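Local coordinates for protein neuraminidase (Bacteroides thetaiotaomicron, PDB 5MUL) that is a beta-propeller glycoside hydrolase, probably a rhamnosidase, that binds glucuronic acid, at residues Arg335-Asp340 with Glu389-Gln394. Numbering follows the deposited sequence. Where two conformers were deposited one is given.
With BDP (beta-D-glucopyranuronic acid), chain B.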
loop_
_atom_site.group_PDB
_atom_site.type_symbol
_atom_site.label_atom_id
_atom_site.label_comp_id
_atom_site.label_asym_id
_atom_site.label_seq_id
_atom_site.Cartn_x
_atom_site.Cartn_y
_atom_site.Cartn_z
ATOM N N ARG A 335 -3.838 -3.204 -6.865
ATOM C CA ARG A 335 -2.481 -3.533 -6.404
ATOM C C ARG A 335 -1.677 -4.052 -7.588
ATOM O O ARG A 335 -2.252 -4.657 -8.503
ATOM C CB ARG A 335 -2.463 -4.603 -5.277
ATOM C CG ARG A 335 -3.094 -4.198 -3.966
ATOM C CD ARG A 335 -2.173 -3.271 -3.216
ATOM N NE ARG A 335 -1.202 -4.023 -2.445
ATOM C CZ ARG A 335 -0.714 -3.622 -1.272
ATOM N NH1 ARG A 335 -1.076 -2.455 -0.744
ATOM N NH2 ARG A 335 0.139 -4.403 -0.615
ATOM N N ILE A 336 -0.375 -3.861 -7.570
ATOM C CA ILE A 336 0.492 -4.332 -8.669
ATOM C C ILE A 336 1.756 -4.947 -8.144
ATOM O O ILE A 336 2.315 -4.508 -7.134
ATOM C CB ILE A 336 0.879 -3.228 -9.672
ATOM C CG1 ILE A 336 1.300 -1.940 -8.958
ATOM C CG2 ILE A 336 -0.240 -2.991 -10.686
ATOM C CD1 ILE A 336 2.028 -0.981 -9.874
ATOM N N VAL A 337 2.216 -5.980 -8.843
ATOM C CA VAL A 337 3.582 -6.456 -8.720
ATOM C C VAL A 337 4.172 -6.495 -10.134
ATOM O O VAL A 337 3.435 -6.658 -11.119
ATOM C CB VAL A 337 3.732 -7.845 -8.008
ATOM C CG1 VAL A 337 3.338 -7.710 -6.556
ATOM C CG2 VAL A 337 2.959 -8.942 -8.711
ATOM N N VAL A 338 5.471 -6.287 -10.218
ATOM C CA VAL A 338 6.119 -6.154 -11.509
ATOM C C VAL A 338 7.418 -6.939 -11.528
ATOM O O VAL A 338 8.079 -7.120 -10.506
ATOM C CB VAL A 338 6.376 -4.674 -11.848
ATOM C CG1 VAL A 338 5.115 -3.840 -11.665
ATOM C CG2 VAL A 338 7.491 -4.132 -10.987
ATOM N N GLU A 339 7.765 -7.408 -12.725
ATOM C CA GLU A 339 9.014 -8.114 -12.984
ATOM C C GLU A 339 9.509 -7.540 -14.307
ATOM O O GLU A 339 8.989 -7.928 -15.348
ATOM C CB GLU A 339 8.716 -9.607 -13.092
ATOM C CG GLU A 339 9.826 -10.507 -13.619
ATOM C CD GLU A 339 10.992 -10.566 -12.686
ATOM O OE1 GLU A 339 11.756 -9.588 -12.655
ATOM O OE2 GLU A 339 11.149 -11.585 -11.974
ATOM N N ASP A 340 10.419 -6.577 -14.238
ATOM C CA ASP A 340 11.067 -5.985 -15.430
ATOM C C ASP A 340 10.101 -5.674 -16.583
ATOM O O ASP A 340 10.287 -6.137 -17.708
ATOM C CB ASP A 340 12.188 -6.897 -15.937
ATOM N N GLU A 389 6.943 -8.154 0.547
ATOM C CA GLU A 389 8.261 -8.690 0.699
ATOM C C GLU A 389 8.415 -10.045 0.030
ATOM O O GLU A 389 9.466 -10.355 -0.529
ATOM C CB GLU A 389 8.646 -8.715 2.175
ATOM C CG GLU A 389 8.626 -7.316 2.784
ATOM C CD GLU A 389 9.501 -6.368 1.981
ATOM O OE1 GLU A 389 10.704 -6.632 1.941
ATOM O OE2 GLU A 389 8.960 -5.389 1.390
ATOM N N LEU A 390 7.361 -10.864 0.097
ATOM C CA LEU A 390 7.405 -12.146 -0.570
ATOM C C LEU A 390 7.635 -11.973 -2.074
ATOM O O LEU A 390 8.408 -12.743 -2.679
ATOM C CB LEU A 390 6.142 -12.941 -0.283
ATOM C CG LEU A 390 6.158 -14.355 -0.881
ATOM C CD1 LEU A 390 7.233 -15.258 -0.286
ATOM C CD2 LEU A 390 4.780 -14.959 -0.727
ATOM N N TRP A 391 6.996 -10.985 -2.706
ATOM C CA TRP A 391 7.229 -10.727 -4.125
ATOM C C TRP A 391 8.655 -10.280 -4.381
ATOM O O TRP A 391 9.352 -10.815 -5.260
ATOM C CB TRP A 391 6.276 -9.661 -4.682
ATOM C CG TRP A 391 6.521 -9.460 -6.145
ATOM C CD1 TRP A 391 7.220 -8.443 -6.726
ATOM C CD2 TRP A 391 6.168 -10.365 -7.198
ATOM N NE1 TRP A 391 7.267 -8.638 -8.088
ATOM C CE2 TRP A 391 6.670 -9.825 -8.395
ATOM C CE3 TRP A 391 5.487 -11.599 -7.237
ATOM C CZ2 TRP A 391 6.443 -10.427 -9.617
ATOM C CZ3 TRP A 391 5.259 -12.197 -8.452
ATOM C CH2 TRP A 391 5.762 -11.630 -9.623
ATOM N N LYS A 392 9.152 -9.359 -3.569
ATOM C CA LYS A 392 10.532 -8.895 -3.799
ATOM C C LYS A 392 11.566 -9.998 -3.642
ATOM O O LYS A 392 12.539 -10.046 -4.393
ATOM C CB LYS A 392 10.907 -7.836 -2.804
ATOM C CG LYS A 392 10.172 -6.552 -2.972
ATOM C CD LYS A 392 10.549 -5.724 -1.759
ATOM C CE LYS A 392 9.779 -4.474 -1.667
ATOM N NZ LYS A 392 10.283 -3.721 -0.461
ATOM N N LYS A 393 11.389 -10.845 -2.630
ATOM C CA LYS A 393 12.401 -11.851 -2.279
ATOM C C LYS A 393 12.267 -13.126 -3.070
ATOM O O LYS A 393 13.297 -13.743 -3.374
ATOM C CB LYS A 393 12.370 -12.179 -0.778
ATOM C CG LYS A 393 12.773 -11.038 0.138
ATOM C CD LYS A 393 14.181 -10.511 -0.116
ATOM C CE LYS A 393 14.575 -9.478 0.944
ATOM N NZ LYS A 393 16.040 -9.211 0.929
ATOM N N GLN A 394 11.044 -13.550 -3.395
ATOM C CA GLN A 394 10.806 -14.880 -4.000
ATOM C C GLN A 394 9.985 -14.866 -5.284
ATOM O O GLN A 394 9.738 -15.912 -5.894
ATOM C CB GLN A 394 10.134 -15.795 -2.964
ATOM C CG GLN A 394 10.908 -15.944 -1.655
ATOM C CD GLN A 394 10.464 -17.097 -0.772
ATOM O OE1 GLN A 394 9.998 -18.121 -1.253
ATOM N NE2 GLN A 394 10.611 -16.924 0.534
HETATM C C1 BDP B . 14.993 -2.924 1.264
HETATM C C2 BDP B . 14.168 -3.885 0.421
HETATM C C3 BDP B . 13.632 -4.985 1.337
HETATM C C4 BDP B . 14.769 -5.599 2.167
HETATM C C5 BDP B . 15.510 -4.532 2.943
HETATM C C6 BDP B . 16.626 -5.103 3.772
HETATM O O2 BDP B . 13.054 -3.225 -0.204
HETATM O O3 BDP B . 12.955 -5.962 0.555
HETATM O O4 BDP B . 14.217 -6.545 3.079
HETATM O O5 BDP B . 16.037 -3.630 1.976
HETATM O O6A BDP B . 17.689 -5.428 3.198
HETATM O O1 BDP B . 15.606 -1.971 0.395
HETATM O O6B BDP B . 16.454 -5.234 5.002
#
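The indole of Trp-391 lies against the side chain of Val-337, whose CB stands 3.5 Å from the centroid of the five-membered ring, almost on its normal, in a CH-pi contact. The valine methyls spread over the same face, CG1 toward CG of the indole and CG2 over the fused bond and the six-membered ring. At the ring edge, Trp-391 NE1 gives a hydrogen bond of 3.0 Å to Val-338 O; the acceptor lies in the indole plane, while the donor sits above the carbonyl plane. With CG anti to the backbone N (chi1 -178°), the tryptophan reaches across to the strand. A leucine in place of Trp-391 would probably leave Val-338 O without this donor and cover Val-337 less completely, since the broad indole face is gone. Glu-339 CB comes up to the ring edge, 4.2 Å from Trp-391 CZ2, while its carboxylate forms a salt bridge with Arg-395. From another side of the helix, Lys-392 NZ binds O2 of the glucuronic acid at 2.8 Å and makes a salt bridge with Glu-389 OE2, while Glu-389 OE1 accepts from the sugar O3 at 2.7 Å. Val-202 O also receives a bond from Lys-392 NZ. The short helix 388-394 thus links 335-339, an outermost strand of its four-stranded antiparallel sheet, to the sugar pocket of this beta-propeller.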